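Local coordinates for putative lipoprotein (Bacteroides fragilis, PDB 3QNK) that probably binds glycans at the cell surface as a SusD-family lipoprotein of the outer membrane, its exact ligand unknown, at residues Y119-D133 / I144-I156. Sequence-based numbering, arbitrary orientation.
Sequences YFEMVKRYGGVILLD and IPRSSEKECYDFI. With PO4 (phosphate ion), chain F.
Two consecutive, nearly antiparallel helices of the SusD alpha-alpha superhelix pack here: V123, on the last turns of helix 101-126, drops as a knob into the hole formed by E149, C152, Y153 and I156 at the start of helix 149-166. The axes of 119-126 and 149-156 come within 10.2 Å at 159°. With CG1 anti to the backbone N (chi1 175°), V123 lays that methyl over one face of the Y153 ring, 3.9 Å from its centroid, while its CG2 meets C152 CB. One turn back, the rings of Y119 and F155 meet obliquely, with L131 CD2 reaching both.

Past Y126 the helix ends, and G127, with positive phi, turns the chain away. G128 CA makes a CA-H...O contact with S147 O (3.2 Å). Backbone and thiol fasten this part: S147 N donates to V129 O at 2.8 Å, and V129 N points almost straight at C152 SG, 3.3 Å away. A water joins L131 N, P145 O and S147 OG. R146 NH1 donates to K512 O, and NH2 also bonds N514 OD1. The guanidinium grips G128 O side-on and in plane, NH2 (2.9 Å) on a lone pair, NE (2.8 Å) above the carbonyl plane.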
ATOM      1  N   TYR B 119       9.823   0.447 -14.378  1.00 44.71           N
ATOM      2  CA  TYR B 119      11.196   0.243 -13.939  1.00 44.52           C
ATOM      3  C   TYR B 119      11.959   1.562 -13.884  1.00 52.51           C
ATOM      4  O   TYR B 119      12.759   1.757 -12.959  1.00 52.70           O
ATOM      5  CB  TYR B 119      11.933  -0.746 -14.823  1.00 47.21           C
ATOM      6  CG  TYR B 119      11.906  -2.173 -14.304  1.00 50.98           C
ATOM      7  CD1 TYR B 119      12.549  -2.519 -13.116  1.00 52.14           C
ATOM      8  CD2 TYR B 119      11.297  -3.191 -15.033  1.00 52.00           C
ATOM      9  CE1 TYR B 119      12.527  -3.827 -12.637  1.00 51.22           C
ATOM     10  CE2 TYR B 119      11.286  -4.503 -14.569  1.00 52.69           C
ATOM     11  CZ  TYR B 119      11.882  -4.810 -13.364  1.00 59.08           C
ATOM     12  OH  TYR B 119      11.860  -6.100 -12.919  1.00 67.10           O
ATOM     13  N   PHE B 120      11.686   2.493 -14.830  1.00 50.36           N
ATOM     14  CA  PHE B 120      12.349   3.800 -14.833  1.00 50.09           C
ATOM     15  C   PHE B 120      12.004   4.582 -13.579  1.00 52.11           C
ATOM     16  O   PHE B 120      12.893   5.214 -13.046  1.00 51.37           O
ATOM     17  CB  PHE B 120      12.007   4.616 -16.084  1.00 52.84           C
ATOM     18  CG  PHE B 120      12.753   5.930 -16.238  1.00 53.13           C
ATOM     19  CD1 PHE B 120      14.132   5.999 -16.039  1.00 54.62           C
ATOM     20  CD2 PHE B 120      12.089   7.080 -16.660  1.00 53.25           C
ATOM     21  CE1 PHE B 120      14.817   7.215 -16.207  1.00 54.20           C
ATOM     22  CE2 PHE B 120      12.785   8.284 -16.848  1.00 53.74           C
ATOM     23  CZ  PHE B 120      14.135   8.342 -16.618  1.00 50.64           C
ATOM     24  N   GLU B 121      10.755   4.499 -13.068  1.00 49.05           N
ATOM     25  CA  GLU B 121      10.371   5.169 -11.812  1.00 48.51           C
ATOM     26  C   GLU B 121      11.189   4.672 -10.628  1.00 54.18           C
ATOM     27  O   GLU B 121      11.511   5.454  -9.726  1.00 56.41           O
ATOM     28  CB  GLU B 121       8.892   4.998 -11.482  1.00 50.21           C
ATOM     29  CG  GLU B 121       8.058   6.202 -11.875  1.00 65.57           C
ATOM     30  CD  GLU B 121       8.523   7.571 -11.411  1.00 90.92           C
ATOM     31  OE1 GLU B 121       8.741   7.733 -10.191  1.00 62.32           O
ATOM     32  OE2 GLU B 121       8.642   8.488 -12.259  1.00 96.14           O
HETATM   33  N   MSE B 122      11.545   3.386 -10.640  1.00 48.52           N
HETATM   34  CA  MSE B 122      12.353   2.786  -9.590  1.00 46.46           C
HETATM   35  C   MSE B 122      13.816   3.152  -9.767  1.00 50.95           C
HETATM   36  O   MSE B 122      14.444   3.617  -8.815  1.00 51.85           O
HETATM   37  CB  MSE B 122      12.176   1.263  -9.586  1.00 48.46           C
HETATM   38  CG  MSE B 122      10.785   0.834  -9.135  1.00 54.27           C
HETATM   39 SE   MSE B 122      10.717  -1.047  -8.786  0.75 60.13          SE
HETATM   40  CE  MSE B 122      10.354  -1.628 -10.478  1.00 57.16           C
ATOM     41  N   VAL B 123      14.359   2.954 -10.976  1.00 47.00           N
ATOM     42  CA  VAL B 123      15.769   3.205 -11.288  1.00 45.85           C
ATOM     43  C   VAL B 123      16.145   4.661 -11.048  1.00 48.58           C
ATOM     44  O   VAL B 123      17.189   4.896 -10.431  1.00 49.59           O
ATOM     45  CB  VAL B 123      16.152   2.720 -12.713  1.00 49.08           C
ATOM     46  CG1 VAL B 123      17.585   3.093 -13.075  1.00 47.36           C
ATOM     47  CG2 VAL B 123      15.971   1.216 -12.811  1.00 49.76           C
ATOM     48  N   LYS B 124      15.296   5.636 -11.461  1.00 44.23           N
ATOM     49  CA  LYS B 124      15.599   7.067 -11.256  1.00 42.17           C
ATOM     50  C   LYS B 124      15.719   7.418  -9.735  1.00 47.37           C
ATOM     51  O   LYS B 124      16.343   8.414  -9.396  1.00 48.96           O
ATOM     52  CB  LYS B 124      14.609   8.001 -11.997  1.00 41.36           C
ATOM     53  CG  LYS B 124      13.161   7.942 -11.523  1.00 50.34           C
ATOM     54  CD  LYS B 124      12.319   9.097 -12.103  1.00 46.88           C
ATOM     55  CE  LYS B 124      11.713   8.851 -13.465  1.00 50.11           C
ATOM     56  NZ  LYS B 124      11.480  10.141 -14.201  1.00 70.60           N
ATOM     57  N   ARG B 125      15.216   6.563  -8.845  1.00 42.82           N
ATOM     58  CA  ARG B 125      15.206   6.761  -7.404  1.00 41.69           C
ATOM     59  C   ARG B 125      16.302   5.988  -6.701  1.00 48.27           C
ATOM     60  O   ARG B 125      17.182   6.598  -6.094  1.00 48.34           O
ATOM     61  CB  ARG B 125      13.837   6.353  -6.813  1.00 39.91           C
ATOM     62  CG  ARG B 125      12.697   7.301  -7.135  1.00 51.13           C
ATOM     63  CD  ARG B 125      11.404   6.734  -6.614  1.00 62.41           C
ATOM     64  NE  ARG B 125      10.549   7.725  -5.949  1.00 69.35           N
ATOM     65  CZ  ARG B 125       9.625   8.443  -6.579  1.00 74.44           C
ATOM     66  NH1 ARG B 125       9.463   8.325  -7.884  1.00 63.77           N
ATOM     67  NH2 ARG B 125       8.869   9.300  -5.909  1.00 60.69           N
ATOM     68  N   TYR B 126      16.246   4.642  -6.775  1.00 46.40           N
ATOM     69  CA  TYR B 126      17.164   3.733  -6.078  1.00 47.23           C
ATOM     70  C   TYR B 126      18.461   3.397  -6.852  1.00 53.43           C
ATOM     71  O   TYR B 126      19.416   2.931  -6.229  1.00 55.77           O
ATOM     72  CB  TYR B 126      16.433   2.414  -5.745  1.00 48.32           C
ATOM     73  CG  TYR B 126      15.080   2.598  -5.079  1.00 47.96           C
ATOM     74  CD1 TYR B 126      14.977   2.801  -3.706  1.00 48.95           C
ATOM     75  CD2 TYR B 126      13.903   2.548  -5.818  1.00 48.35           C
ATOM     76  CE1 TYR B 126      13.739   2.972  -3.088  1.00 47.34           C
ATOM     77  CE2 TYR B 126      12.659   2.701  -5.208  1.00 48.67           C
ATOM     78  CZ  TYR B 126      12.583   2.919  -3.844  1.00 49.72           C
ATOM     79  OH  TYR B 126      11.359   3.046  -3.238  1.00 44.20           O
ATOM     80  N   GLY B 127      18.479   3.607  -8.170  1.00 46.97           N
ATOM     81  CA  GLY B 127      19.613   3.274  -9.020  1.00 46.47           C
ATOM     82  C   GLY B 127      19.409   1.862  -9.492  1.00 52.25           C
ATOM     83  O   GLY B 127      18.338   1.547 -10.028  1.00 55.50           O
ATOM     84  N   GLY B 128      20.366   0.987  -9.236  1.00 46.32           N
ATOM     85  CA  GLY B 128      20.181  -0.415  -9.585  1.00 46.73           C
ATOM     86  C   GLY B 128      19.071  -1.053  -8.765  1.00 53.23           C
ATOM     87  O   GLY B 128      18.927  -0.765  -7.573  1.00 55.21           O
ATOM     88  N   VAL B 129      18.233  -1.870  -9.400  1.00 50.08           N
ATOM     89  CA  VAL B 129      17.114  -2.581  -8.744  1.00 49.84           C
ATOM     90  C   VAL B 129      17.174  -4.098  -9.109  1.00 57.38           C
ATOM     91  O   VAL B 129      18.047  -4.518  -9.871  1.00 57.28           O
ATOM     92  CB  VAL B 129      15.725  -1.968  -9.124  1.00 51.36           C
ATOM     93  CG1 VAL B 129      15.596  -0.524  -8.669  1.00 49.96           C
ATOM     94  CG2 VAL B 129      15.434  -2.109 -10.622  1.00 50.95           C
ATOM     95  N   ILE B 130      16.225  -4.900  -8.601  1.00 54.82           N
ATOM     96  CA  ILE B 130      16.124  -6.316  -8.956  1.00 54.10           C
ATOM     97  C   ILE B 130      15.420  -6.388 -10.303  1.00 57.42           C
ATOM     98  O   ILE B 130      14.262  -5.967 -10.411  1.00 57.11           O
ATOM     99  CB  ILE B 130      15.379  -7.156  -7.875  1.00 56.19           C
ATOM    100  CG1 ILE B 130      16.098  -7.118  -6.513  1.00 54.27           C
ATOM    101  CG2 ILE B 130      15.163  -8.588  -8.393  1.00 57.69           C
ATOM    102  CD1 ILE B 130      15.235  -7.400  -5.417  1.00 51.28           C
ATOM    103  N   LEU B 131      16.110  -6.908 -11.330  1.00 53.35           N
ATOM    104  CA  LEU B 131      15.499  -7.019 -12.653  1.00 52.66           C
ATOM    105  C   LEU B 131      14.760  -8.344 -12.764  1.00 57.26           C
ATOM    106  O   LEU B 131      15.356  -9.408 -12.598  1.00 57.42           O
ATOM    107  CB  LEU B 131      16.523  -6.852 -13.786  1.00 52.62           C
ATOM    108  CG  LEU B 131      17.171  -5.473 -13.899  1.00 56.11           C
ATOM    109  CD1 LEU B 131      18.288  -5.490 -14.930  1.00 57.41           C
ATOM    110  CD2 LEU B 131      16.150  -4.407 -14.216  1.00 52.77           C
ATOM    111  N   LEU B 132      13.444  -8.266 -12.985  1.00 53.49           N
ATOM    112  CA  LEU B 132      12.552  -9.410 -13.135  1.00 53.77           C
ATOM    113  C   LEU B 132      11.815  -9.336 -14.469  1.00 58.10           C
ATOM    114  O   LEU B 132      11.164  -8.332 -14.768  1.00 57.25           O
ATOM    115  CB  LEU B 132      11.541  -9.475 -11.978  1.00 53.28           C
ATOM    116  CG  LEU B 132      12.095  -9.616 -10.579  1.00 57.13           C
ATOM    117  CD1 LEU B 132      11.001  -9.634  -9.591  1.00 56.58           C
ATOM    118  CD2 LEU B 132      12.884 -10.889 -10.426  1.00 61.39           C
ATOM    119  N   ASP B 133      11.932 -10.394 -15.264  1.00 55.64           N
ATOM    120  CA  ASP B 133      11.304 -10.507 -16.583  1.00 57.23           C
ATOM    121  C   ASP B 133      10.241 -11.611 -16.572  1.00 64.40           C
ATOM    122  O   ASP B 133       9.581 -11.853 -17.593  1.00 66.71           O
ATOM    123  CB  ASP B 133      12.368 -10.797 -17.667  1.00 60.65           C
ATOM    124  CG  ASP B 133      13.192 -12.082 -17.473  1.00 83.73           C
ATOM    125  OD1 ASP B 133      13.175 -12.647 -16.349  1.00 88.43           O
ATOM    126  OD2 ASP B 133      13.905 -12.480 -18.418  1.00 91.04           O
ATOM    127  N   ILE B 144      17.563 -12.655  -4.827  1.00 55.72           N
ATOM    128  CA  ILE B 144      18.050 -12.068  -6.055  1.00 53.72           C
ATOM    129  C   ILE B 144      18.681 -10.716  -5.728  1.00 56.36           C
ATOM    130  O   ILE B 144      18.009  -9.856  -5.151  1.00 55.32           O
ATOM    131  CB  ILE B 144      16.934 -11.932  -7.125  1.00 55.35           C
ATOM    132  CG1 ILE B 144      16.212 -13.254  -7.360  1.00 56.43           C
ATOM    133  CG2 ILE B 144      17.495 -11.372  -8.431  1.00 53.05           C
ATOM    134  CD1 ILE B 144      14.804 -13.108  -7.750  1.00 58.63           C
ATOM    135  N   PRO B 145      19.978 -10.513  -6.084  1.00 49.98           N
ATOM    136  CA  PRO B 145      20.605  -9.219  -5.808  1.00 46.85           C
ATOM    137  C   PRO B 145      20.142  -8.150  -6.777  1.00 49.67           C
ATOM    138  O   PRO B 145      19.597  -8.441  -7.837  1.00 50.36           O
ATOM    139  CB  PRO B 145      22.094  -9.517  -6.010  1.00 47.81           C
ATOM    140  CG  PRO B 145      22.139 -10.609  -6.986  1.00 51.48           C
ATOM    141  CD  PRO B 145      20.924 -11.438  -6.754  1.00 48.74           C
ATOM    142  N   ARG B 146      20.406  -6.908  -6.426  1.00 46.74           N
ATOM    143  CA  ARG B 146      20.149  -5.779  -7.303  1.00 45.76           C
ATOM    144  C   ARG B 146      21.122  -5.839  -8.477  1.00 52.61           C
ATOM    145  O   ARG B 146      22.268  -6.227  -8.306  1.00 52.08           O
ATOM    146  CB  ARG B 146      20.338  -4.468  -6.541  1.00 39.21           C
ATOM    147  CG  ARG B 146      19.347  -4.232  -5.426  1.00 47.07           C
ATOM    148  CD  ARG B 146      19.812  -3.128  -4.516  1.00 55.66           C
ATOM    149  NE  ARG B 146      19.857  -1.839  -5.207  1.00 56.13           N
ATOM    150  CZ  ARG B 146      20.483  -0.763  -4.749  1.00 64.32           C
ATOM    151  NH1 ARG B 146      21.110  -0.800  -3.586  1.00 56.83           N
ATOM    152  NH2 ARG B 146      20.479   0.362  -5.450  1.00 44.90           N
ATOM    153  N   SER B 147      20.669  -5.504  -9.672  1.00 52.16           N
ATOM    154  CA  SER B 147      21.552  -5.424 -10.824  1.00 52.71           C
ATOM    155  C   SER B 147      22.211  -4.047 -10.781  1.00 58.02           C
ATOM    156  O   SER B 147      21.826  -3.187  -9.952  1.00 56.66           O
ATOM    157  CB  SER B 147      20.770  -5.627 -12.116  1.00 56.67           C
ATOM    158  OG  SER B 147      20.082  -6.868 -12.087  1.00 65.93           O
ATOM    159  N   SER B 148      23.240  -3.835 -11.621  1.00 53.53           N
ATOM    160  CA  SER B 148      23.894  -2.533 -11.681  1.00 49.98           C
ATOM    161  C   SER B 148      22.935  -1.532 -12.316  1.00 55.00           C
ATOM    162  O   SER B 148      22.046  -1.926 -13.082  1.00 54.35           O
ATOM    163  CB  SER B 148      25.189  -2.631 -12.479  1.00 50.67           C
ATOM    164  OG  SER B 148      24.974  -3.054 -13.818  1.00 57.54           O
ATOM    165  N   GLU B 149      23.125  -0.243 -12.029  1.00 52.68           N
ATOM    166  CA  GLU B 149      22.315   0.800 -12.631  1.00 52.69           C
ATOM    167  C   GLU B 149      22.408   0.704 -14.177  1.00 57.75           C
ATOM    168  O   GLU B 149      21.379   0.829 -14.840  1.00 58.29           O
ATOM    169  CB  GLU B 149      22.737   2.195 -12.109  1.00 53.63           C
ATOM    170  CG  GLU B 149      21.666   3.262 -12.312  1.00 66.32           C
ATOM    171  CD  GLU B 149      21.845   4.631 -11.681  1.00 84.87           C
ATOM    172  OE1 GLU B 149      23.000   4.987 -11.366  1.00 62.65           O
ATOM    173  OE2 GLU B 149      20.836   5.371 -11.556  1.00 90.29           O
ATOM    174  N   LYS B 150      23.616   0.409 -14.729  1.00 54.77           N
ATOM    175  CA  LYS B 150      23.843   0.299 -16.175  1.00 55.23           C
ATOM    176  C   LYS B 150      22.969  -0.787 -16.773  1.00 61.89           C
ATOM    177  O   LYS B 150      22.307  -0.527 -17.783  1.00 61.94           O
ATOM    178  CB  LYS B 150      25.329   0.051 -16.525  1.00 57.48           C
ATOM    179  CG  LYS B 150      25.727   0.596 -17.910  1.00 70.39           C
ATOM    180  CD  LYS B 150      25.865   2.154 -17.933  1.00 75.20           C
ATOM    181  CE  LYS B 150      26.140   2.777 -19.295  1.00 76.84           C
ATOM    182  NZ  LYS B 150      26.158   4.273 -19.237  1.00 77.88           N
ATOM    183  N   GLU B 151      22.926  -1.980 -16.124  1.00 58.85           N
ATOM    184  CA  GLU B 151      22.105  -3.128 -16.522  1.00 58.75           C
ATOM    185  C   GLU B 151      20.612  -2.780 -16.530  1.00 62.52           C
ATOM    186  O   GLU B 151      19.871  -3.194 -17.424  1.00 62.50           O
ATOM    187  CB  GLU B 151      22.323  -4.260 -15.540  1.00 60.83           C
ATOM    188  CG  GLU B 151      23.122  -5.429 -16.040  1.00 77.08           C
ATOM    189  CD  GLU B 151      22.893  -6.652 -15.171  1.00107.07           C
ATOM    190  OE1 GLU B 151      23.296  -6.642 -13.980  1.00101.22           O
ATOM    191  OE2 GLU B 151      22.220  -7.586 -15.667  1.00 99.28           O
ATOM    192  N   CYS B 152      20.171  -2.039 -15.512  1.00 59.52           N
ATOM    193  CA  CYS B 152      18.790  -1.609 -15.357  1.00 59.67           C
ATOM    194  C   CYS B 152      18.421  -0.628 -16.482  1.00 59.38           C
ATOM    195  O   CYS B 152      17.385  -0.821 -17.124  1.00 56.53           O
ATOM    196  CB  CYS B 152      18.579  -1.010 -13.970  1.00 60.37           C
ATOM    197  SG  CYS B 152      18.792  -2.205 -12.613  1.00 65.61           S
ATOM    198  N   TYR B 153      19.324   0.340 -16.802  1.00 53.32           N
ATOM    199  CA  TYR B 153      19.083   1.264 -17.910  1.00 52.14           C
ATOM    200  C   TYR B 153      19.039   0.496 -19.240  1.00 56.36           C
ATOM    201  O   TYR B 153      18.200   0.804 -20.083  1.00 54.97           O
ATOM    202  CB  TYR B 153      20.116   2.396 -17.942  1.00 52.01           C
ATOM    203  CG  TYR B 153      19.766   3.535 -17.013  1.00 52.01           C
ATOM    204  CD1 TYR B 153      18.672   4.355 -17.262  1.00 53.82           C
ATOM    205  CD2 TYR B 153      20.527   3.793 -15.883  1.00 52.18           C
ATOM    206  CE1 TYR B 153      18.343   5.404 -16.399  1.00 54.74           C
ATOM    207  CE2 TYR B 153      20.218   4.845 -15.025  1.00 51.55           C
ATOM    208  CZ  TYR B 153      19.125   5.646 -15.281  1.00 55.30           C
ATOM    209  OH  TYR B 153      18.818   6.640 -14.384  1.00 53.98           O
ATOM    210  N   ASP B 154      19.872  -0.568 -19.380  1.00 53.77           N
ATOM    211  CA  ASP B 154      19.875  -1.456 -20.554  1.00 53.40           C
ATOM    212  C   ASP B 154      18.532  -2.182 -20.678  1.00 57.15           C
ATOM    213  O   ASP B 154      17.974  -2.222 -21.771  1.00 58.78           O
ATOM    214  CB  ASP B 154      21.013  -2.484 -20.485  1.00 54.93           C
ATOM    215  CG  ASP B 154      22.410  -1.960 -20.713  1.00 65.03           C
ATOM    216  OD1 ASP B 154      22.548  -0.821 -21.213  1.00 66.59           O
ATOM    217  OD2 ASP B 154      23.370  -2.720 -20.475  1.00 72.08           O
ATOM    218  N   PHE B 155      18.001  -2.718 -19.555  1.00 52.38           N
ATOM    219  CA  PHE B 155      16.704  -3.412 -19.510  1.00 52.44           C
ATOM    220  C   PHE B 155      15.584  -2.481 -19.974  1.00 55.85           C
ATOM    221  O   PHE B 155      14.862  -2.845 -20.894  1.00 57.49           O
ATOM    222  CB  PHE B 155      16.417  -3.952 -18.087  1.00 53.46           C
ATOM    223  CG  PHE B 155      15.238  -4.880 -17.970  1.00 55.25           C
ATOM    224  CD1 PHE B 155      13.942  -4.381 -17.871  1.00 58.52           C
ATOM    225  CD2 PHE B 155      15.418  -6.251 -17.901  1.00 57.10           C
ATOM    226  CE1 PHE B 155      12.850  -5.238 -17.765  1.00 58.79           C
ATOM    227  CE2 PHE B 155      14.329  -7.105 -17.758  1.00 59.83           C
ATOM    228  CZ  PHE B 155      13.051  -6.591 -17.706  1.00 57.89           C
ATOM    229  N   ILE B 156      15.481  -1.272 -19.378  1.00 51.67           N
ATOM    230  CA  ILE B 156      14.477  -0.248 -19.711  1.00 51.07           C
ATOM    231  C   ILE B 156      14.548   0.085 -21.197  1.00 55.78           C
ATOM    232  O   ILE B 156      13.527   0.064 -21.889  1.00 55.94           O
ATOM    233  CB  ILE B 156      14.623   1.034 -18.832  1.00 51.90           C
ATOM    234  CG1 ILE B 156      14.383   0.732 -17.331  1.00 50.57           C
ATOM    235  CG2 ILE B 156      13.680   2.138 -19.313  1.00 51.58           C
ATOM    236  CD1 ILE B 156      15.005   1.751 -16.404  1.00 59.26           C
TER
HETATM  237  P   PO4 F 601       5.154   8.954  -8.742  1.00107.86           P
HETATM  238  O1  PO4 F 601       6.517   9.448  -8.034  1.00113.93           O
HETATM  239  O2  PO4 F 601       4.452   7.730  -7.918  1.00111.07           O
HETATM  240  O3  PO4 F 601       4.237  10.237  -9.150  1.00112.31           O
HETATM  241  O4  PO4 F 601       5.510   8.349 -10.157  1.00115.80           O
HETATM  242  O   HOH W   1      18.522  -8.329 -10.325  1.00 53.99           O